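Local coordinates for protein MmeI (Methylophilus methylotrophus, PDB 5HR4) that is a Type IIL restriction-modification enzyme that recognises and cuts DNA and probably methylates the exocyclic amino group of adenine in DNA using S-adenosyl-L-methionine, at residues I412-F417 against N458-Q463; I464-V469 against P519-Y524. All blocks are in the same frame, centred on the assembly; numbering follows the deposited sequence.

Contact 1 of 2, residues I412-F417 against N458-Q463; sequences IEIEEF and NANALQ. With SFG (sinefungin), chain H.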
loop_
_atom_site.group_PDB
_atom_site.type_symbol
_atom_site.label_atom_id
_atom_site.label_comp_id
_atom_site.label_asym_id
_atom_site.label_seq_id
_atom_site.Cartn_x
_atom_site.Cartn_y
_atom_site.Cartn_z
ATOM N N ILE A 412 7.491 -10.759 12.455
ATOM C CA ILE A 412 7.254 -9.723 13.461
ATOM C C ILE A 412 5.907 -9.051 13.175
ATOM O O ILE A 412 5.626 -8.674 12.030
ATOM C CB ILE A 412 8.379 -8.669 13.466
ATOM C CG1 ILE A 412 9.767 -9.300 13.627
ATOM C CG2 ILE A 412 8.143 -7.696 14.572
ATOM C CD1 ILE A 412 10.926 -8.368 13.241
ATOM N N GLU A 413 5.095 -8.867 14.216
ATOM C CA GLU A 413 3.744 -8.333 14.060
ATOM C C GLU A 413 3.332 -7.604 15.346
ATOM O O GLU A 413 3.461 -8.147 16.447
ATOM C CB GLU A 413 2.781 -9.476 13.703
ATOM C CG GLU A 413 1.292 -9.206 13.873
ATOM C CD GLU A 413 0.781 -7.986 13.078
ATOM O OE1 GLU A 413 1.233 -7.780 11.928
ATOM O OE2 GLU A 413 -0.075 -7.227 13.613
ATOM N N ILE A 414 2.840 -6.372 15.213
ATOM C CA ILE A 414 2.672 -5.528 16.392
ATOM C C ILE A 414 1.354 -5.797 17.111
ATOM O O ILE A 414 1.259 -5.568 18.318
ATOM C CB ILE A 414 2.815 -4.045 16.012
ATOM C CG1 ILE A 414 3.055 -3.164 17.253
ATOM C CG2 ILE A 414 1.589 -3.550 15.261
ATOM C CD1 ILE A 414 3.499 -1.735 16.890
ATOM N N GLU A 415 0.324 -6.267 16.415
ATOM C CA GLU A 415 -0.940 -6.607 17.055
ATOM C C GLU A 415 -0.941 -8.087 17.412
ATOM O O GLU A 415 -0.531 -8.929 16.613
ATOM C CB GLU A 415 -2.123 -6.289 16.141
ATOM C CG GLU A 415 -2.377 -4.804 15.901
ATOM C CD GLU A 415 -2.818 -4.020 17.162
ATOM O OE1 GLU A 415 -3.867 -4.352 17.771
ATOM O OE2 GLU A 415 -2.113 -3.053 17.536
ATOM N N GLU A 416 -1.390 -8.411 18.625
ATOM C CA GLU A 416 -1.254 -9.801 19.043
ATOM C C GLU A 416 -2.174 -10.718 18.252
ATOM O O GLU A 416 -1.818 -11.875 17.987
ATOM C CB GLU A 416 -1.511 -9.960 20.544
ATOM C CG GLU A 416 -1.800 -11.403 20.944
ATOM C CD GLU A 416 -1.425 -11.723 22.364
ATOM O OE1 GLU A 416 -1.267 -10.775 23.164
ATOM O OE2 GLU A 416 -1.284 -12.926 22.682
ATOM N N PHE A 417 -3.355 -10.246 17.871
ATOM C CA PHE A 417 -4.298 -11.176 17.259
ATOM C C PHE A 417 -3.771 -11.694 15.922
ATOM O O PHE A 417 -3.657 -12.925 15.766
ATOM C CB PHE A 417 -5.682 -10.533 17.161
ATOM C CG PHE A 417 -6.734 -11.479 16.693
ATOM C CD1 PHE A 417 -6.974 -12.655 17.371
ATOM C CD2 PHE A 417 -7.458 -11.208 15.554
ATOM C CE1 PHE A 417 -7.942 -13.535 16.925
ATOM C CE2 PHE A 417 -8.421 -12.079 15.101
ATOM C CZ PHE A 417 -8.665 -13.240 15.780
ATOM N N ASN A 458 5.506 -10.977 18.641
ATOM C CA ASN A 458 4.601 -9.839 18.778
ATOM C C ASN A 458 5.434 -8.687 19.318
ATOM O O ASN A 458 5.721 -8.627 20.515
ATOM C CB ASN A 458 3.431 -10.170 19.701
ATOM C CG ASN A 458 2.516 -8.965 19.962
ATOM O OD1 ASN A 458 1.805 -8.920 20.971
ATOM N ND2 ASN A 458 2.526 -7.989 19.052
ATOM N N ALA A 459 5.817 -7.767 18.441
ATOM C CA ALA A 459 6.699 -6.679 18.810
ATOM C C ALA A 459 6.603 -5.626 17.721
ATOM O O ALA A 459 5.779 -5.731 16.811
ATOM C CB ALA A 459 8.127 -7.180 19.013
ATOM N N ASN A 460 7.459 -4.616 17.802
ATOM C CA ASN A 460 7.430 -3.470 16.906
ATOM C C ASN A 460 8.704 -3.504 16.074
ATOM O O ASN A 460 9.766 -3.069 16.533
ATOM C CB ASN A 460 7.303 -2.162 17.690
ATOM C CG ASN A 460 7.214 -0.951 16.784
ATOM O OD1 ASN A 460 8.029 -0.766 15.873
ATOM N ND2 ASN A 460 6.208 -0.138 17.004
ATOM N N ALA A 461 8.574 -3.971 14.830
ATOM C CA ALA A 461 9.731 -4.297 14.003
ATOM C C ALA A 461 10.678 -3.125 13.790
ATOM O O ALA A 461 11.818 -3.338 13.353
ATOM C CB ALA A 461 9.266 -4.804 12.647
ATOM N N LEU A 462 10.238 -1.897 14.055
ATOM C CA LEU A 462 11.107 -0.746 13.862
ATOM C C LEU A 462 11.935 -0.426 15.101
ATOM O O LEU A 462 12.969 0.247 14.978
ATOM C CB LEU A 462 10.278 0.477 13.445
ATOM C CG LEU A 462 9.442 0.348 12.151
ATOM C CD1 LEU A 462 8.878 1.680 11.728
ATOM C CD2 LEU A 462 10.239 -0.233 11.016
ATOM N N GLN A 463 11.532 -0.927 16.278
ATOM C CA GLN A 463 12.200 -0.623 17.536
ATOM C C GLN A 463 13.145 -1.716 18.019
ATOM O O GLN A 463 13.916 -1.464 18.943
ATOM C CB GLN A 463 11.164 -0.344 18.640
ATOM C CG GLN A 463 10.453 0.988 18.516
ATOM C CD GLN A 463 9.400 1.205 19.597
ATOM O OE1 GLN A 463 9.252 0.388 20.505
ATOM N NE2 GLN A 463 8.660 2.311 19.497
HETATM N N SFG H . 0.932 -9.221 4.857
HETATM C CA SFG H . -0.068 -9.363 5.894
HETATM C C SFG H . -1.136 -10.298 5.358
HETATM O O SFG H . -1.010 -10.750 4.198
HETATM O OXT SFG H . -2.127 -10.627 6.053
HETATM C CB SFG H . -0.678 -8.007 6.230
HETATM C CG SFG H . 0.456 -7.061 6.596
HETATM C CD SFG H . -0.158 -5.680 6.656
HETATM N NE SFG H . -0.227 -5.192 5.292
HETATM C "C5'" SFG H . 0.659 -4.730 7.546
HETATM C "C4'" SFG H . 0.898 -5.256 9.002
HETATM O "O4'" SFG H . 1.870 -4.577 9.542
HETATM C "C3'" SFG H . -0.287 -5.022 9.957
HETATM O "O3'" SFG H . -0.781 -6.236 10.296
HETATM C "C2'" SFG H . 0.289 -4.255 11.184
HETATM O "O2'" SFG H . -0.238 -4.793 12.470
HETATM C "C1'" SFG H . 1.562 -4.483 11.121
HETATM N N9 SFG H . 2.365 -3.393 11.581
HETATM C C8 SFG H . 2.157 -2.088 11.422
HETATM N N7 SFG H . 3.183 -1.431 11.966
HETATM C C5 SFG H . 4.029 -2.337 12.454
HETATM C C6 SFG H . 5.223 -2.190 13.118
HETATM N N6 SFG H . 5.987 -1.030 13.506
HETATM N N1 SFG H . 5.911 -3.250 13.525
HETATM C C2 SFG H . 5.420 -4.488 13.276
HETATM N N3 SFG H . 4.237 -4.634 12.624
HETATM C C4 SFG H . 3.537 -3.553 12.211
#

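Contact 2 of 2, residues I464-V469 against P519-Y524; sequences IDWNDV and PKAAHY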
loop_
_atom_site.group_PDB
_atom_site.type_symbol
_atom_site.label_atom_id
_atom_site.label_comp_id
_atom_site.label_asym_id
_atom_site.label_seq_id
_atom_site.Cartn_x
_atom_site.Cartn_y
_atom_site.Cartn_z
ATOM N N ILE A 464 13.119 -2.907 17.431
ATOM C CA ILE A 464 13.914 -4.031 17.912
ATOM C C ILE A 464 15.048 -4.347 16.933
ATOM O O ILE A 464 15.095 -3.856 15.803
ATOM C CB ILE A 464 13.053 -5.286 18.141
ATOM C CG1 ILE A 464 12.400 -5.726 16.827
ATOM C CG2 ILE A 464 12.015 -5.050 19.208
ATOM C CD1 ILE A 464 11.664 -7.031 16.969
ATOM N N ASP A 465 15.948 -5.217 17.370
ATOM C CA ASP A 465 16.977 -5.773 16.504
ATOM C C ASP A 465 16.444 -7.067 15.882
ATOM O O ASP A 465 16.169 -8.034 16.605
ATOM C CB ASP A 465 18.255 -6.028 17.308
ATOM C CG ASP A 465 19.437 -6.425 16.441
ATOM O OD1 ASP A 465 19.353 -6.331 15.197
ATOM O OD2 ASP A 465 20.471 -6.817 17.014
ATOM N N TRP A 466 16.304 -7.089 14.545
ATOM C CA TRP A 466 15.757 -8.281 13.890
ATOM C C TRP A 466 16.514 -9.556 14.265
ATOM O O TRP A 466 15.908 -10.631 14.337
ATOM C CB TRP A 466 15.721 -8.091 12.361
ATOM C CG TRP A 466 14.654 -7.098 11.945
ATOM C CD1 TRP A 466 13.774 -6.465 12.773
ATOM C CD2 TRP A 466 14.357 -6.631 10.621
ATOM N NE1 TRP A 466 12.959 -5.628 12.063
ATOM C CE2 TRP A 466 13.294 -5.706 10.736
ATOM C CE3 TRP A 466 14.878 -6.905 9.355
ATOM C CZ2 TRP A 466 12.747 -5.047 9.629
ATOM C CZ3 TRP A 466 14.331 -6.252 8.256
ATOM C CH2 TRP A 466 13.279 -5.338 8.402
ATOM N N ASN A 467 17.820 -9.462 14.546
ATOM C CA ASN A 467 18.578 -10.654 14.938
ATOM C C ASN A 467 18.030 -11.343 16.190
ATOM O O ASN A 467 18.381 -12.498 16.444
ATOM C CB ASN A 467 20.059 -10.321 15.153
ATOM C CG ASN A 467 20.787 -10.044 13.849
ATOM O OD1 ASN A 467 21.096 -10.969 13.073
ATOM N ND2 ASN A 467 21.069 -8.768 13.595
ATOM N N ASP A 468 17.182 -10.691 16.985
ATOM C CA ASP A 468 16.585 -11.437 18.090
ATOM C C ASP A 468 15.501 -12.402 17.615
ATOM O O ASP A 468 15.194 -13.375 18.314
ATOM C CB ASP A 468 16.021 -10.482 19.136
ATOM C CG ASP A 468 17.075 -9.564 19.700
ATOM O OD1 ASP A 468 18.265 -9.954 19.660
ATOM O OD2 ASP A 468 16.714 -8.459 20.175
ATOM N N VAL A 469 14.919 -12.159 16.446
ATOM C CA VAL A 469 13.966 -13.091 15.860
ATOM C C VAL A 469 14.683 -14.174 15.073
ATOM O O VAL A 469 14.297 -15.347 15.124
ATOM C CB VAL A 469 12.965 -12.335 14.965
ATOM C CG1 VAL A 469 11.885 -13.287 14.421
ATOM C CG2 VAL A 469 12.366 -11.175 15.739
ATOM N N PRO A 519 15.646 0.687 5.201
ATOM C CA PRO A 519 16.953 0.761 5.871
ATOM C C PRO A 519 17.139 -0.324 6.910
ATOM O O PRO A 519 18.264 -0.808 7.087
ATOM C CB PRO A 519 16.940 2.154 6.519
ATOM C CG PRO A 519 15.939 2.912 5.754
ATOM C CD PRO A 519 14.881 1.925 5.399
ATOM N N LYS A 520 16.069 -0.708 7.614
ATOM C CA LYS A 520 16.139 -1.841 8.533
ATOM C C LYS A 520 16.679 -3.068 7.821
ATOM O O LYS A 520 17.768 -3.555 8.144
ATOM C CB LYS A 520 14.761 -2.119 9.138
ATOM C CG LYS A 520 14.525 -1.389 10.425
ATOM C CD LYS A 520 15.499 -1.861 11.488
ATOM C CE LYS A 520 14.907 -1.791 12.880
ATOM N NZ LYS A 520 15.906 -2.206 13.917
ATOM N N ALA A 521 15.930 -3.573 6.832
ATOM C CA ALA A 521 16.407 -4.681 6.008
ATOM C C ALA A 521 17.814 -4.425 5.497
ATOM O O ALA A 521 18.682 -5.300 5.587
ATOM C CB ALA A 521 15.459 -4.908 4.833
ATOM N N ALA A 522 18.070 -3.213 4.990
ATOM C CA ALA A 522 19.385 -2.909 4.425
ATOM C C ALA A 522 20.489 -3.019 5.470
ATOM O O ALA A 522 21.595 -3.471 5.162
ATOM C CB ALA A 522 19.387 -1.521 3.796
ATOM N N HIS A 523 20.216 -2.611 6.710
ATOM C CA HIS A 523 21.218 -2.779 7.762
ATOM C C HIS A 523 21.316 -4.236 8.201
ATOM O O HIS A 523 22.413 -4.749 8.440
ATOM C CB HIS A 523 20.900 -1.863 8.949
ATOM C CG HIS A 523 21.333 -0.440 8.741
ATOM N ND1 HIS A 523 20.441 0.594 8.536
ATOM C CD2 HIS A 523 22.567 0.116 8.684
ATOM C CE1 HIS A 523 21.106 1.726 8.375
ATOM N NE2 HIS A 523 22.398 1.463 8.462
ATOM N N TYR A 524 20.179 -4.926 8.268
ATOM C CA TYR A 524 20.154 -6.317 8.693
ATOM C C TYR A 524 20.980 -7.216 7.776
ATOM O O TYR A 524 21.730 -8.079 8.248
ATOM C CB TYR A 524 18.706 -6.781 8.736
ATOM C CG TYR A 524 18.494 -8.233 9.094
ATOM C CD1 TYR A 524 18.703 -8.690 10.386
ATOM C CD2 TYR A 524 18.036 -9.136 8.153
ATOM C CE1 TYR A 524 18.489 -10.019 10.713
ATOM C CE2 TYR A 524 17.815 -10.460 8.476
ATOM C CZ TYR A 524 18.039 -10.892 9.753
ATOM O OH TYR A 524 17.815 -12.207 10.084
#

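Contact 1 of 2, residues I412-F417 against N458-Q463
E413 and I414, where strand 409-413 gives way to a loop, run parallel to N458 and A459 as these leave the neighbouring strand 455-458, with the CA atoms of I414 and A459 4.8 Å apart. Two donors share E413 O: the backbone N of A459 comes from above the carbonyl plane, while ND2 of N458 lies in that plane, on a lone pair, 2.8 Å from E413 O. ND2 also makes a weak bond to I414 O, so one amide straddles two successive carbonyls. N458 OD1 faces E416 CB, whereas the carboxylate of E416 turns away to H184. An acidic residue near the end of the second strand of the Rossmann-like methyltransferase fold classically holds the cofactor ribose, and E413 is an example: its chain bends at chi2 (57°), bringing OE2 2.7 Å from sinefungin O2' and OE1 3.0 Å from O3'. Beyond the third strand, the adenine is read by the backbone N of A461, 3.1 Å from sinefungin N1, and more weakly by N460 OD1, which accepts from N6 and closes an Asx turn with the backbone N of L462. The side chains of I414 and N460 lie side by side, pointing the same way, and I412 CG2 packs 3.7 Å from A461 CB.

Contact 2 of 2, residues I464-V469 against P519-Y524
W466 points its indole at helix 517-524, where the ring meets K520, A521 and Y524. Against Y524 the pair is an offset edge-to-face one: the six-membered edge of W466 is directed at the tyrosine face, with ring centroids 5.7 Å apart and planes at 64°. W466 CB takes part too, lying 3.6 Å from Y524 CD1. The phenol reaches back from the helix because CG stands opposite the backbone N across CA-CB (chi1 177°), and its OH bonds to L470 O. The amide of N467 crosses the ring at a slant, its OD1 accepting from the backbone N of A472. The far end of the indole bears on the helix itself: W466 CZ3 is 3.8 Å from A521 CB, while K520 CB sits over one face of the indole toward its rim, 3.6 Å from W466 CZ2. From there the lysine chain, bent at chi2 and chi3, turns its ammonium to the 464-469 loop, and K520 NZ donates to I464 O at 2.6 Å, tilted 23° from the carbonyl plane. F360 meets the indole edge-to-face as well, so W466 lies between the methyltransferase sheet and this helix. K520 thus joins apolar and polar roles: its first carbons lie against the tryptophan, while its charge is directed to a main-chain carbonyl. D465 OD1, 5.5 Å from K520 NZ, would probably favour the charged form, whereas any cation-pi attraction is at most weak.

The two contacts follow one another along the chain, contact 1 closing at Q463 just before contact 2 opens at I464, and their centres lie 13 Å apart within the methyltransferase domain. A single connection, running from strand 455-458 to strand 477-480 of the mixed sheet, supplies one segment to each. Contact 1 places its first part beside strand 409-413 and sinefungin; contact 2 ties its continuation to helix 517-524. They also touch directly: W466 NE1 is probably hydrogen-bonded to A461 O at 2.9 Å, and I412 CD1 packs on W466 CD1. The tryptophan therefore forms a second shell behind the loop that contacts the cofactor analogue's adenine.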